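Local coordinates for protein FLUORESCENT IN BLUE LIGHT, chloroplastic (Arabidopsis thaliana, PDB 4YVO), which negatively regulates tetrapyrrole biosynthesis, including that of chlorophyll, in chloroplasts, probably by repressing the glutamyl-tRNA reductase HEMA1, and is represented here by its tetratricopeptide repeat domain, at residues K60-R64 / N65-E69; D140-T143 / E144-D147. All coordinates share one frame; numbering follows the deposited sequence.

Interaction 1 (K60-R64 / N65-E69)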
ATOM      1  N   LYS A  60       2.075   0.751 -11.539  1.00 12.29           N
ATOM      2  CA  LYS A  60       1.208  -0.420 -11.635  1.00 13.98           C
ATOM      3  C   LYS A  60       1.626  -1.342 -12.779  1.00 12.27           C
ATOM      4  O   LYS A  60       1.586  -2.566 -12.644  1.00 13.22           O
ATOM      5  CB  LYS A  60      -0.261  -0.006 -11.780  1.00 17.75           C
ATOM      6  CG  LYS A  60      -0.830   0.627 -10.518  1.00 22.54           C
ATOM      7  CD  LYS A  60      -2.189   1.271 -10.778  1.00 29.64           C
ATOM      8  CE  LYS A  60      -3.325   0.276 -10.625  1.00 36.37           C
ATOM      9  NZ  LYS A  60      -3.750   0.129  -9.207  1.00 40.44           N
ATOM     10  N   THR A  61       2.037  -0.756 -13.902  1.00 13.75           N
ATOM     11  CA  THR A  61       2.484  -1.545 -15.049  1.00 13.18           C
ATOM     12  C   THR A  61       3.762  -2.318 -14.718  1.00 12.67           C
ATOM     13  O   THR A  61       3.866  -3.511 -15.010  1.00 13.42           O
ATOM     14  CB  THR A  61       2.687  -0.660 -16.290  1.00 15.33           C
ATOM     15  OG1 THR A  61       1.431  -0.074 -16.659  1.00 17.51           O
ATOM     16  CG2 THR A  61       3.215  -1.486 -17.459  1.00 17.95           C
ATOM     17  N   PHE A  62       4.729  -1.653 -14.093  1.00 12.62           N
ATOM     18  CA  PHE A  62       5.945  -2.343 -13.670  1.00 12.93           C
ATOM     19  C   PHE A  62       5.605  -3.515 -12.740  1.00 13.25           C
ATOM     20  O   PHE A  62       6.174  -4.596 -12.866  1.00 14.01           O
ATOM     21  CB  PHE A  62       6.906  -1.381 -12.965  1.00 14.23           C
ATOM     22  CG  PHE A  62       7.715  -0.522 -13.900  1.00 15.19           C
ATOM     23  CD1 PHE A  62       8.407  -1.079 -14.965  1.00 16.07           C
ATOM     24  CD2 PHE A  62       7.790   0.850 -13.701  1.00 15.57           C
ATOM     25  CE1 PHE A  62       9.160  -0.275 -15.821  1.00 15.96           C
ATOM     26  CE2 PHE A  62       8.534   1.657 -14.552  1.00 17.45           C
ATOM     27  CZ  PHE A  62       9.222   1.092 -15.610  1.00 16.23           C
ATOM     28  N   LEU A  63       4.677  -3.296 -11.810  1.00 14.45           N
ATOM     29  CA  LEU A  63       4.242  -4.354 -10.899  0.68 16.70           C
ATOM     30  C   LEU A  63       3.659  -5.535 -11.655  1.00 16.18           C
ATOM     31  O   LEU A  63       4.015  -6.690 -11.393  1.00 18.04           O
ATOM     32  CB  LEU A  63       3.200  -3.837  -9.905  0.68 19.59           C
ATOM     33  CG  LEU A  63       3.668  -3.351  -8.536  0.68 17.09           C
ATOM     34  CD1 LEU A  63       2.455  -3.216  -7.631  0.68 18.33           C
ATOM     35  CD2 LEU A  63       4.688  -4.302  -7.931  0.68 18.28           C
ATOM     36  N   ARG A  64       2.762  -5.248 -12.597  1.00 14.53           N
ATOM     37  CA  ARG A  64       2.132  -6.289 -13.401  1.00 16.45           C
ATOM     38  C   ARG A  64       3.163  -7.077 -14.199  1.00 16.85           C
ATOM     39  O   ARG A  64       2.974  -8.259 -14.483  1.00 19.73           O
ATOM     40  CB  ARG A  64       1.103  -5.694 -14.366  1.00 19.48           C
ATOM     41  CG  ARG A  64      -0.163  -5.175 -13.711  1.00 23.32           C
ATOM     42  CD  ARG A  64      -1.282  -5.012 -14.744  1.00 27.22           C
ATOM     43  NE  ARG A  64      -0.841  -4.285 -15.933  1.00 29.52           N
ATOM     44  CZ  ARG A  64      -0.831  -2.960 -16.031  1.00 28.37           C
ATOM     45  NH1 ARG A  64      -1.233  -2.217 -15.006  1.00 26.45           N
ATOM     46  NH2 ARG A  64      -0.415  -2.377 -17.149  1.00 28.29           N
ATOM     47  N   ASN A  65       4.251  -6.411 -14.562  1.00 14.61           N
ATOM     48  CA  ASN A  65       5.288  -7.026 -15.377  1.00 14.49           C
ATOM     49  C   ASN A  65       6.456  -7.565 -14.553  1.00 15.13           C
ATOM     50  O   ASN A  65       7.534  -7.829 -15.091  1.00 16.40           O
ATOM     51  CB  ASN A  65       5.781  -6.039 -16.432  1.00 14.92           C
ATOM     52  CG  ASN A  65       4.740  -5.767 -17.500  1.00 14.88           C
ATOM     53  OD1 ASN A  65       3.920  -6.633 -17.818  1.00 17.98           O
ATOM     54  ND2 ASN A  65       4.776  -4.573 -18.074  1.00 17.18           N
ATOM     55  N   GLN A  66       6.226  -7.741 -13.252  1.00 14.88           N
ATOM     56  CA  GLN A  66       7.207  -8.367 -12.366  1.00 14.88           C
ATOM     57  C   GLN A  66       8.516  -7.586 -12.328  1.00 14.54           C
ATOM     58  O   GLN A  66       9.604  -8.164 -12.345  1.00 16.51           O
ATOM     59  CB  GLN A  66       7.470  -9.828 -12.759  1.00 19.39           C
ATOM     60  CG  GLN A  66       6.275 -10.763 -12.594  1.00 24.19           C
ATOM     61  CD  GLN A  66       5.204 -10.562 -13.654  1.00 30.47           C
ATOM     62  OE1 GLN A  66       5.489 -10.535 -14.857  1.00 32.32           O
ATOM     63  NE2 GLN A  66       3.960 -10.415 -13.210  1.00 32.54           N
ATOM     64  N   GLU A  67       8.396  -6.263 -12.265  1.00 13.33           N
ATOM     65  CA  GLU A  67       9.551  -5.377 -12.170  1.00 12.65           C
ATOM     66  C   GLU A  67       9.373  -4.471 -10.948  1.00 11.82           C
ATOM     67  O   GLU A  67       9.131  -3.265 -11.074  1.00 11.84           O
ATOM     68  CB  GLU A  67       9.710  -4.602 -13.485  1.00 14.91           C
ATOM     69  CG  GLU A  67      10.182  -5.545 -14.599  1.00 16.68           C
ATOM     70  CD  GLU A  67       9.896  -5.097 -16.033  1.00 21.79           C
ATOM     71  OE1 GLU A  67       9.232  -4.067 -16.263  1.00 22.67           O
ATOM     72  OE2 GLU A  67      10.347  -5.817 -16.951  1.00 23.91           O
ATOM     73  N   PRO A  68       9.477  -5.061  -9.743  1.00 12.75           N
ATOM     74  CA  PRO A  68       9.063  -4.353  -8.527  1.00 12.03           C
ATOM     75  C   PRO A  68      10.034  -3.264  -8.081  1.00 12.23           C
ATOM     76  O   PRO A  68       9.607  -2.325  -7.407  1.00 12.35           O
ATOM     77  CB  PRO A  68       8.966  -5.471  -7.488  1.00 13.46           C
ATOM     78  CG  PRO A  68       9.967  -6.485  -7.960  1.00 14.13           C
ATOM     79  CD  PRO A  68       9.861  -6.458  -9.459  1.00 13.73           C
ATOM     80  N   GLU A  69      11.305  -3.370  -8.450  1.00 13.36           N
ATOM     81  CA  GLU A  69      12.252  -2.301  -8.150  1.00 14.00           C
ATOM     82  C   GLU A  69      11.921  -1.046  -8.959  1.00 13.89           C
ATOM     83  O   GLU A  69      11.913   0.066  -8.425  1.00 14.54           O
ATOM     84  CB  GLU A  69      13.696  -2.751  -8.401  1.00 17.56           C
ATOM     85  CG  GLU A  69      14.148  -3.923  -7.537  1.00 23.76           C
ATOM     86  CD  GLU A  69      13.654  -5.283  -8.038  1.00 31.48           C
ATOM     87  OE1 GLU A  69      13.133  -5.371  -9.173  1.00 31.68           O
ATOM     88  OE2 GLU A  69      13.792  -6.274  -7.287  1.00 35.06           O
TER
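The F62 ring meets the E67 carboxylate at its edge: OE1 of E67 lies in the ring plane, 3.4 Å from CD1 of F62, a contact between a carboxylate oxygen and the ring's C-H rim. The two flat groups are turned 53° against each other. E67 gets there by a chain extended beyond CG, while CB of F62 sits against the backbone O of E67. Further along, the ring packs on K70, A71 and E74 of helix 68-84. The other flat group, the R64 guanidinium, has CA of T61 over one face, offset toward its rim; a bend at chi3 (-49°) folds the chain back along the helix, and NH2 makes a weak hydrogen bond to OG1 of T61. That hydroxyl is also bonded to O of K57.

N65 lies alongside T61, pointing the same way, with its ND2 3.5 Å from CG2 of T61.

Under these side chains the backbone closes the helix. N of E67 donates to O of F62 at 2.8 Å, and N of Q66 donates to O of L63 at 3.1 Å. The same O of L63 takes a bond from NH1 of R104 on helix 88-104. N65 still makes a helical bond to O of T61. With Q66 at positive phi (60°) as the C-prime residue, this is a Schellman motif, here ending helix 48-64 in the turn that leads to helix 68-84, within TPR 1.

Interaction 2 (D140-T143 / E144-D147)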
ATOM      1  N   ASP A 140      -0.479 -10.920   5.420  1.00 10.00           N
ATOM      2  CA  ASP A 140       0.411 -11.709   4.572  1.00 10.42           C
ATOM      3  C   ASP A 140       1.885 -11.441   4.880  1.00  9.60           C
ATOM      4  O   ASP A 140       2.707 -12.366   4.914  1.00 12.21           O
ATOM      5  CB  ASP A 140       0.135 -11.430   3.091  1.00 10.56           C
ATOM      6  CG  ASP A 140      -1.208 -11.966   2.633  1.00 13.97           C
ATOM      7  OD1 ASP A 140      -1.809 -12.800   3.347  1.00 17.21           O
ATOM      8  OD2 ASP A 140      -1.665 -11.563   1.541  1.00 14.42           O
ATOM      9  N   CYS A 141       2.216 -10.170   5.108  1.00  8.71           N
ATOM     10  CA  CYS A 141       3.583  -9.803   5.466  1.00  8.97           C
ATOM     11  C   CYS A 141       4.009 -10.428   6.790  1.00 10.62           C
ATOM     12  O   CYS A 141       5.103 -10.990   6.892  1.00 12.10           O
ATOM     13  CB  CYS A 141       3.747  -8.284   5.534  1.00 10.56           C
ATOM     14  SG  CYS A 141       3.682  -7.451   3.944  1.00 11.23           S
ATOM     15  N   TYR A 142       3.151 -10.333   7.805  1.00 10.37           N
ATOM     16  CA  TYR A 142       3.477 -10.900   9.107  1.00 11.55           C
ATOM     17  C   TYR A 142       3.607 -12.421   9.022  1.00 13.65           C
ATOM     18  O   TYR A 142       4.440 -13.011   9.700  1.00 14.35           O
ATOM     19  CB  TYR A 142       2.453 -10.488  10.169  1.00 11.51           C
ATOM     20  CG  TYR A 142       2.691  -9.109  10.746  1.00 10.42           C
ATOM     21  CD1 TYR A 142       3.903  -8.779  11.343  1.00 13.37           C
ATOM     22  CD2 TYR A 142       1.690  -8.147  10.733  1.00 11.56           C
ATOM     23  CE1 TYR A 142       4.117  -7.520  11.874  1.00 14.21           C
ATOM     24  CE2 TYR A 142       1.894  -6.887  11.272  1.00 13.08           C
ATOM     25  CZ  TYR A 142       3.106  -6.576  11.841  1.00 13.62           C
ATOM     26  OH  TYR A 142       3.301  -5.318  12.374  1.00 16.72           O
ATOM     27  N   THR A 143       2.798 -13.047   8.173  1.00 12.17           N
ATOM     28  CA  THR A 143       2.914 -14.485   7.947  1.00 13.41           C
ATOM     29  C   THR A 143       4.293 -14.854   7.388  1.00 14.16           C
ATOM     30  O   THR A 143       4.934 -15.798   7.856  1.00 16.67           O
ATOM     31  CB  THR A 143       1.801 -15.002   7.014  1.00 14.76           C
ATOM     32  OG1 THR A 143       0.528 -14.790   7.636  1.00 15.47           O
ATOM     33  CG2 THR A 143       1.983 -16.490   6.726  1.00 17.12           C
ATOM     34  N   GLU A 144       4.760 -14.100   6.397  1.00 14.27           N
ATOM     35  CA  GLU A 144       6.093 -14.348   5.851  1.00 14.77           C
ATOM     36  C   GLU A 144       7.202 -14.112   6.876  1.00 15.70           C
ATOM     37  O   GLU A 144       8.261 -14.733   6.802  1.00 19.27           O
ATOM     38  CB  GLU A 144       6.341 -13.506   4.599  1.00 16.14           C
ATOM     39  CG  GLU A 144       5.367 -13.793   3.473  1.00 17.71           C
ATOM     40  CD  GLU A 144       5.456 -15.220   2.971  1.00 24.86           C
ATOM     41  OE1 GLU A 144       6.555 -15.816   3.030  1.00 28.10           O
ATOM     42  OE2 GLU A 144       4.421 -15.747   2.508  1.00 31.74           O
ATOM     43  N   LEU A 145       6.954 -13.221   7.831  1.00 14.07           N
ATOM     44  CA  LEU A 145       7.925 -12.922   8.875  1.00 14.80           C
ATOM     45  C   LEU A 145       7.844 -13.910  10.035  1.00 17.61           C
ATOM     46  O   LEU A 145       8.659 -13.862  10.953  1.00 18.82           O
ATOM     47  CB  LEU A 145       7.728 -11.498   9.393  1.00 15.35           C
ATOM     48  CG  LEU A 145       8.049 -10.402   8.378  1.00 15.30           C
ATOM     49  CD1 LEU A 145       7.570  -9.054   8.891  1.00 16.85           C
ATOM     50  CD2 LEU A 145       9.550 -10.380   8.103  1.00 17.94           C
ATOM     51  N   GLY A 146       6.857 -14.800   9.994  1.00 16.23           N
ATOM     52  CA  GLY A 146       6.685 -15.787  11.043  1.00 17.49           C
ATOM     53  C   GLY A 146       6.050 -15.232  12.303  1.00 17.77           C
ATOM     54  O   GLY A 146       6.110 -15.853  13.362  1.00 20.04           O
ATOM     55  N   ASP A 147       5.439 -14.058  12.191  1.00 17.89           N
ATOM     56  CA  ASP A 147       4.772 -13.439  13.328  1.00 17.45           C
ATOM     57  C   ASP A 147       3.308 -13.850  13.299  1.00 17.14           C
ATOM     58  O   ASP A 147       2.445 -13.103  12.827  1.00 17.19           O
ATOM     59  CB  ASP A 147       4.909 -11.917  13.267  1.00 19.18           C
ATOM     60  CG  ASP A 147       4.550 -11.242  14.575  1.00 21.73           C
ATOM     61  OD1 ASP A 147       3.801 -11.843  15.379  1.00 23.37           O
ATOM     62  OD2 ASP A 147       5.016 -10.100  14.798  1.00 20.90           O
TER
HETATM   63  O   HOH W   1       1.786 -14.808   3.398  1.00 29.55           O
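Y142 and D147 carry the side-chain contact, and the backbone bonds beneath them make the turn. Four main-chain hydrogen bonds stitch the helix end: N of E144 to O of D140, N of L145 to O of C141, N of G146 to O of T143 at 3.0 Å, and N of D147 to O of Y142 at 2.9 Å. O of Y142 takes a second, weak bond from N of L145.

Among the van der Waals contacts, CB of D147 comes within 3.8 Å of CD1 of Y142. The two side chains run side by side, ring and carboxylate planes 75° apart, because CG of D147 stands anti to the backbone N (chi1 -166°) and sends the carboxylate along the ring. CD1 of L145 approaches CD1 of Y142 more loosely, at 4.4 Å. Outside the turn, the tyrosine packs on I112 of helix 108-125 and on K150 and A151 of helix 148-162.

Polar links come through water and charge. One water donates to O of D140 at 3.0 Å and to OE2 of E144 at 2.9 Å. CG of E144 lies 3.3 Å from O of D140, and the water bridges from that carbonyl to the carboxylate beyond the bend at chi2 (-62°). OD2 of D147 forms a salt bridge with K150.

G146, at positive phi, completes a Schellman motif. D147 is the N-cap of helix 148-162, and its side chain caps a backbone N just past the turn; together with the salt bridge to K150, this probably favours its negative charge.

Overall arrangement
From the N terminus, helix 48-64 leads to interaction 1, which closes the short turn into helix 68-84 and so joins these two helices by a turn that lies in TPR 1. The chain then passes through helices 88-104 and 108-125 before helix 131-144 leads to interaction 2, the corresponding turn into helix 148-162 within TPR 3. The two contacts are in series and neither nest nor cross. The centres of interaction 1 and interaction 2 are about 22 Å apart. Each also leans on an intervening helix: interaction 1 meets helix 88-104 through P68 and the bond from R104 to O of L63, while interaction 2 meets helix 108-125 through C141, Y142 and E144.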